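Local coordinates for protein Hydrogenase/urease maturation factor HypB (Helicobacter pylori, PDB 4LPS) that binds and slowly hydrolyses GTP and helps insert nickel into the metal centre of [NiFe] hydrogenases, and is also required for urease maturation, at residues A[74-87]-A[90-104]. Residues are numbered along the deposited sequence; the frame is centred on the assembly and turned at random. Where two conformers were deposited one is given.
With MG (magnesium ion), chain C; GOL (glycerol), chain G.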
loop_
_atom_site.group_PDB
_atom_site.type_symbol
_atom_site.label_atom_id
_atom_site.label_comp_id
_atom_site.label_asym_id
_atom_site.label_seq_id
_atom_site.Cartn_x
_atom_site.Cartn_y
_atom_site.Cartn_z
ATOM N N PHE A 74 5.211 6.980 10.349
ATOM C CA PHE A 74 4.925 5.600 9.985
ATOM C C PHE A 74 6.140 4.684 10.072
ATOM O O PHE A 74 7.285 5.139 10.050
ATOM C CB PHE A 74 4.339 5.545 8.571
ATOM C CG PHE A 74 5.328 5.877 7.491
ATOM C CD1 PHE A 74 5.644 7.196 7.207
ATOM C CD2 PHE A 74 5.939 4.873 6.756
ATOM C CE1 PHE A 74 6.548 7.512 6.213
ATOM C CE2 PHE A 74 6.848 5.180 5.759
ATOM C CZ PHE A 74 7.153 6.500 5.487
ATOM N N CYS A 75 5.869 3.387 10.181
ATOM C CA CYS A 75 6.892 2.358 10.046
ATOM C C CYS A 75 6.414 1.381 8.976
ATOM O O CYS A 75 5.240 1.393 8.598
ATOM C CB CYS A 75 7.167 1.662 11.382
ATOM S SG CYS A 75 5.737 0.910 12.158
ATOM N N VAL A 76 7.314 0.544 8.474
ATOM C CA VAL A 76 6.997 -0.250 7.294
ATOM C C VAL A 76 7.250 -1.744 7.482
ATOM O O VAL A 76 8.242 -2.156 8.087
ATOM C CB VAL A 76 7.804 0.249 6.066
ATOM C CG1 VAL A 76 7.492 -0.587 4.832
ATOM C CG2 VAL A 76 7.506 1.714 5.788
ATOM N N VAL A 77 6.322 -2.547 6.975
ATOM C CA VAL A 77 6.546 -3.972 6.797
ATOM C C VAL A 77 6.695 -4.251 5.301
ATOM O O VAL A 77 5.780 -3.982 4.518
ATOM C CB VAL A 77 5.394 -4.808 7.387
ATOM C CG1 VAL A 77 5.456 -6.228 6.873
ATOM C CG2 VAL A 77 5.444 -4.789 8.909
ATOM N N GLU A 78 7.852 -4.779 4.907
ATOM C CA GLU A 78 8.165 -4.990 3.493
ATOM C C GLU A 78 8.007 -6.443 3.093
ATOM O O GLU A 78 8.543 -7.334 3.755
ATOM C CB GLU A 78 9.597 -4.542 3.182
ATOM C CG GLU A 78 9.760 -3.056 2.928
ATOM C CD GLU A 78 9.203 -2.630 1.589
ATOM O OE1 GLU A 78 9.111 -1.410 1.355
ATOM O OE2 GLU A 78 8.865 -3.509 0.765
ATOM N N GLY A 79 7.257 -6.684 2.021
ATOM C CA GLY A 79 7.094 -8.033 1.515
ATOM C C GLY A 79 7.810 -8.260 0.198
ATOM O O GLY A 79 7.477 -7.647 -0.818
ATOM N N ASP A 80 8.805 -9.138 0.218
ATOM C CA ASP A 80 9.507 -9.535 -0.997
ATOM C C ASP A 80 9.809 -11.022 -0.935
ATOM O O ASP A 80 9.753 -11.625 0.136
ATOM C CB ASP A 80 10.792 -8.727 -1.197
ATOM C CG ASP A 80 10.523 -7.328 -1.723
ATOM O OD1 ASP A 80 10.027 -7.212 -2.862
ATOM O OD2 ASP A 80 10.814 -6.347 -1.006
ATOM N N LEU A 81 10.115 -11.615 -2.084
ATOM C CA LEU A 81 10.581 -12.992 -2.119
ATOM C C LEU A 81 11.945 -13.117 -1.446
ATOM O O LEU A 81 12.124 -13.940 -0.545
ATOM C CB LEU A 81 10.653 -13.504 -3.560
ATOM C CG LEU A 81 9.418 -14.196 -4.149
ATOM C CD1 LEU A 81 8.181 -13.327 -4.022
ATOM C CD2 LEU A 81 9.667 -14.554 -5.610
ATOM N N GLN A 82 12.897 -12.282 -1.864
ATOM C CA GLN A 82 14.246 -12.307 -1.302
ATOM C C GLN A 82 14.872 -10.916 -1.262
ATOM O O GLN A 82 14.336 -9.974 -1.849
ATOM C CB GLN A 82 15.152 -13.241 -2.116
ATOM C CG GLN A 82 14.721 -14.701 -2.141
ATOM C CD GLN A 82 14.783 -15.350 -0.774
ATOM O OE1 GLN A 82 15.478 -14.874 0.125
ATOM N NE2 GLN A 82 14.056 -16.449 -0.611
ATOM N N THR A 83 16.002 -10.811 -0.557
ATOM C CA THR A 83 16.794 -9.579 -0.398
ATOM C C THR A 83 16.105 -8.560 0.500
ATOM O O THR A 83 14.878 -8.539 0.621
ATOM C CB THR A 83 17.137 -8.879 -1.741
ATOM O OG1 THR A 83 15.992 -8.160 -2.218
ATOM C CG2 THR A 83 17.613 -9.883 -2.788
ATOM N N ASN A 84 16.917 -7.725 1.141
ATOM C CA ASN A 84 16.431 -6.609 1.942
ATOM C C ASN A 84 16.623 -5.300 1.187
ATOM O O ASN A 84 16.966 -4.281 1.783
ATOM C CB ASN A 84 17.168 -6.547 3.287
ATOM C CG ASN A 84 16.428 -7.262 4.399
ATOM O OD1 ASN A 84 15.995 -6.639 5.370
ATOM N ND2 ASN A 84 16.244 -8.568 4.244
ATOM N N ARG A 85 16.392 -5.321 -0.123
ATOM C CA ARG A 85 16.700 -4.156 -0.945
ATOM C C ARG A 85 15.733 -3.007 -0.665
ATOM O O ARG A 85 16.165 -1.867 -0.497
ATOM C CB ARG A 85 16.702 -4.514 -2.437
ATOM C CG ARG A 85 18.062 -5.007 -2.947
ATOM C CD ARG A 85 17.973 -5.796 -4.246
ATOM N NE ARG A 85 19.302 -6.201 -4.707
ATOM C CZ ARG A 85 19.582 -6.604 -5.943
ATOM N NH1 ARG A 85 18.628 -6.656 -6.862
ATOM N NH2 ARG A 85 20.821 -6.950 -6.264
ATOM N N ASP A 86 14.435 -3.293 -0.627
ATOM C CA ASP A 86 13.454 -2.249 -0.352
ATOM C C ASP A 86 13.562 -1.741 1.089
ATOM O O ASP A 86 13.508 -0.537 1.333
ATOM C CB ASP A 86 12.035 -2.743 -0.641
ATOM C CG ASP A 86 11.808 -3.023 -2.112
ATOM O OD1 ASP A 86 12.483 -2.385 -2.947
ATOM O OD2 ASP A 86 10.945 -3.867 -2.437
ATOM N N ALA A 87 13.709 -2.663 2.036
ATOM C CA ALA A 87 13.792 -2.307 3.450
ATOM C C ALA A 87 15.003 -1.423 3.730
ATOM O O ALA A 87 14.924 -0.475 4.514
ATOM C CB ALA A 87 13.841 -3.560 4.311
ATOM N N LEU A 90 14.560 2.162 2.606
ATOM C CA LEU A 90 13.701 2.876 3.545
ATOM C C LEU A 90 14.449 3.241 4.827
ATOM O O LEU A 90 14.285 4.342 5.356
ATOM C CB LEU A 90 12.465 2.036 3.870
ATOM C CG LEU A 90 11.440 1.907 2.738
ATOM C CD1 LEU A 90 10.315 0.974 3.133
ATOM C CD2 LEU A 90 10.879 3.263 2.370
ATOM N N ARG A 91 15.266 2.315 5.322
ATOM C CA ARG A 91 16.029 2.549 6.548
ATOM C C ARG A 91 17.107 3.602 6.316
ATOM O O ARG A 91 17.446 4.360 7.226
ATOM C CB ARG A 91 16.638 1.247 7.078
ATOM C CG ARG A 91 15.600 0.301 7.689
ATOM C CD ARG A 91 16.219 -0.933 8.345
ATOM N NE ARG A 91 16.881 -1.829 7.398
ATOM C CZ ARG A 91 16.451 -3.054 7.110
ATOM N NH1 ARG A 91 15.360 -3.529 7.697
ATOM N NH2 ARG A 91 17.110 -3.808 6.241
ATOM N N LYS A 92 17.653 3.630 5.104
ATOM C CA LYS A 92 18.576 4.687 4.692
ATOM C C LYS A 92 17.926 6.072 4.817
ATOM O O LYS A 92 18.616 7.081 4.976
ATOM C CB LYS A 92 19.050 4.436 3.253
ATOM C CG LYS A 92 19.910 5.540 2.632
ATOM C CD LYS A 92 21.169 5.816 3.447
ATOM C CE LYS A 92 22.096 6.796 2.734
ATOM N NZ LYS A 92 22.951 6.121 1.722
ATOM N N LYS A 93 16.595 6.112 4.757
ATOM C CA LYS A 93 15.855 7.368 4.869
ATOM C C LYS A 93 15.322 7.649 6.276
ATOM O O LYS A 93 14.589 8.618 6.478
ATOM C CB LYS A 93 14.690 7.383 3.876
ATOM C CG LYS A 93 15.115 7.505 2.422
ATOM C CD LYS A 93 15.267 8.968 2.037
ATOM C CE LYS A 93 13.939 9.692 2.141
ATOM N NZ LYS A 93 14.050 11.145 1.836
ATOM N N GLY A 94 15.686 6.814 7.245
ATOM C CA GLY A 94 15.252 7.028 8.615
ATOM C C GLY A 94 13.922 6.391 8.981
ATOM O O GLY A 94 13.375 6.658 10.054
ATOM N N VAL A 95 13.408 5.534 8.104
ATOM C CA VAL A 95 12.147 4.847 8.359
ATOM C C VAL A 95 12.375 3.472 8.964
ATOM O O VAL A 95 13.115 2.658 8.410
ATOM C CB VAL A 95 11.322 4.675 7.069
ATOM C CG1 VAL A 95 9.989 3.993 7.373
ATOM C CG2 VAL A 95 11.110 6.015 6.397
ATOM N N SER A 96 11.760 3.226 10.116
ATOM C CA SER A 96 11.796 1.899 10.710
ATOM C C SER A 96 11.049 0.943 9.798
ATOM O O SER A 96 9.857 1.114 9.541
ATOM C CB SER A 96 11.183 1.898 12.110
ATOM O OG SER A 96 11.931 2.708 13.000
ATOM N N ALA A 97 11.759 -0.060 9.303
ATOM C CA ALA A 97 11.208 -0.970 8.313
ATOM C C ALA A 97 11.749 -2.363 8.550
ATOM O O ALA A 97 12.919 -2.528 8.897
ATOM C CB ALA A 97 11.540 -0.500 6.905
ATOM N N HIS A 98 10.908 -3.368 8.347
ATOM C CA HIS A 98 11.380 -4.738 8.452
ATOM C C HIS A 98 10.908 -5.573 7.274
ATOM O O HIS A 98 9.742 -5.528 6.880
ATOM C CB HIS A 98 10.935 -5.360 9.774
ATOM C CG HIS A 98 11.912 -5.147 10.887
ATOM N ND1 HIS A 98 13.072 -5.879 11.005
ATOM C CD2 HIS A 98 11.911 -4.273 11.923
ATOM C CE1 HIS A 98 13.741 -5.473 12.069
ATOM N NE2 HIS A 98 13.059 -4.501 12.644
ATOM N N GLN A 99 11.846 -6.325 6.708
ATOM C CA GLN A 99 11.600 -7.097 5.510
ATOM C C GLN A 99 11.014 -8.463 5.840
ATOM O O GLN A 99 11.537 -9.188 6.689
ATOM C CB GLN A 99 12.911 -7.245 4.732
ATOM C CG GLN A 99 12.800 -8.010 3.438
ATOM C CD GLN A 99 12.244 -7.153 2.321
ATOM O OE1 GLN A 99 12.783 -6.089 2.006
ATOM N NE2 GLN A 99 11.150 -7.603 1.730
ATOM N N ILE A 100 9.924 -8.809 5.168
ATOM C CA ILE A 100 9.438 -10.178 5.184
ATOM C C ILE A 100 9.905 -10.862 3.912
ATOM O O ILE A 100 9.592 -10.408 2.811
ATOM C CB ILE A 100 7.899 -10.264 5.267
ATOM C CG1 ILE A 100 7.374 -9.592 6.536
ATOM C CG2 ILE A 100 7.443 -11.712 5.229
ATOM C CD1 ILE A 100 5.866 -9.698 6.689
ATOM N N THR A 101 10.682 -11.928 4.053
ATOM C CA THR A 101 11.095 -12.681 2.881
ATOM C C THR A 101 10.174 -13.884 2.769
ATOM O O THR A 101 10.218 -14.797 3.595
ATOM C CB THR A 101 12.570 -13.121 2.950
ATOM O OG1 THR A 101 12.835 -13.738 4.215
ATOM C CG2 THR A 101 13.487 -11.919 2.783
ATOM N N THR A 102 9.340 -13.866 1.735
ATOM C CA THR A 102 8.348 -14.908 1.512
ATOM C C THR A 102 8.980 -16.142 0.889
ATOM O O THR A 102 8.416 -17.236 0.938
ATOM C CB THR A 102 7.211 -14.407 0.607
ATOM O OG1 THR A 102 7.721 -14.168 -0.712
ATOM C CG2 THR A 102 6.631 -13.110 1.155
ATOM N N GLY A 103 10.159 -15.959 0.305
ATOM C CA GLY A 103 10.854 -17.045 -0.358
ATOM C C GLY A 103 10.272 -17.351 -1.723
ATOM O O GLY A 103 10.861 -16.994 -2.743
ATOM N N GLU A 104 9.116 -18.007 -1.752
ATOM C CA GLU A 104 8.465 -18.307 -3.024
ATOM C C GLU A 104 7.042 -17.761 -3.117
ATOM O O GLU A 104 6.503 -17.632 -4.214
ATOM C CB GLU A 104 8.460 -19.815 -3.288
ATOM C CG GLU A 104 9.849 -20.423 -3.390
ATOM C CD GLU A 104 9.828 -21.835 -3.937
ATOM O OE1 GLU A 104 9.318 -22.739 -3.244
ATOM O OE2 GLU A 104 10.321 -22.037 -5.069
HETATM MG MG MG C . 9.593 -2.059 -3.709
HETATM C C1 GOL G . 9.166 4.807 12.674
HETATM O O1 GOL G . 9.533 4.841 11.312
HETATM C C2 GOL G . 9.720 6.047 13.368
HETATM O O2 GOL G . 9.678 5.856 14.767
HETATM C C3 GOL G . 8.867 7.257 12.993
HETATM O O3 GOL G . 7.725 7.304 13.819
HETATM O O HOH W 1 13.287 -6.042 -0.798
HETATM O O HOH W 2 14.793 -10.001 6.367
HETATM O O HOH W 3 14.765 -6.544 7.710
HETATM O O HOH W 4 11.335 -1.825 -5.136
#
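Asn84 OD1 is gripped from two directions. Arg91 NH2 donates to it across 3.2 Å, almost straight at 174°. The oxygen lies at the guanidinium edge, and the amide and guanidinium planes are nearly coplanar. Water 3 also donates to Asn84 OD1, at 2.6 Å, and accepts from Arg91 NH1 and Gln99 N. Ala87 CB covers one guanidinium face. Arg91 NH2 has a second partner, the carboxylate of Asp88.

These residues belong to a right-handed beta-alpha-beta crossover in the P-loop GTPase domain, made of strand 74-80, helix 85-91 and strand 97-101. The water-bridged group ties the N-cap residue Asn84 and the helix to strand 97-101. The strands run parallel, and 97-101 is one of the sheet's two outermost within this chain. Backbone hydrogen bonds join them, from the Val76 N-Ser96 O pair at one end to the Thr102 N-Asp80 O pair at the other.

The Gln99 side chain reaches from strand 97-101 to the end of strand 74-80 and the start of the helix. Its CG is anti to the backbone N (chi1 -179°) and the chain then bends at chi2, which brings the amide to Asp80. Gln99 NE2 donates to Asp80 OD2 at 3.0 Å, on the anti side of the carboxylate. Water 1 links Gln99 OE1, Asp80 OD2 and Asp86 N. Asp86 OD2 binds magnesium at 2.6 Å, with Thr60 and Glu135 completing the protein ligands, so the crossover reaches the nucleotide site.

Under the helix, Leu90 CD1 meets Val76 CG1 at 3.6 Å and also touches Glu78 OE1. Gly94 closes the helix in a Schellman motif. Val95 CG1 then touches both Val76 CG2 and Phe74 CE2, at 3.7 Å each. On the other face of the sheet, Val77 CG1 presses against Ile100 CD1 at a tight 3.5 Å.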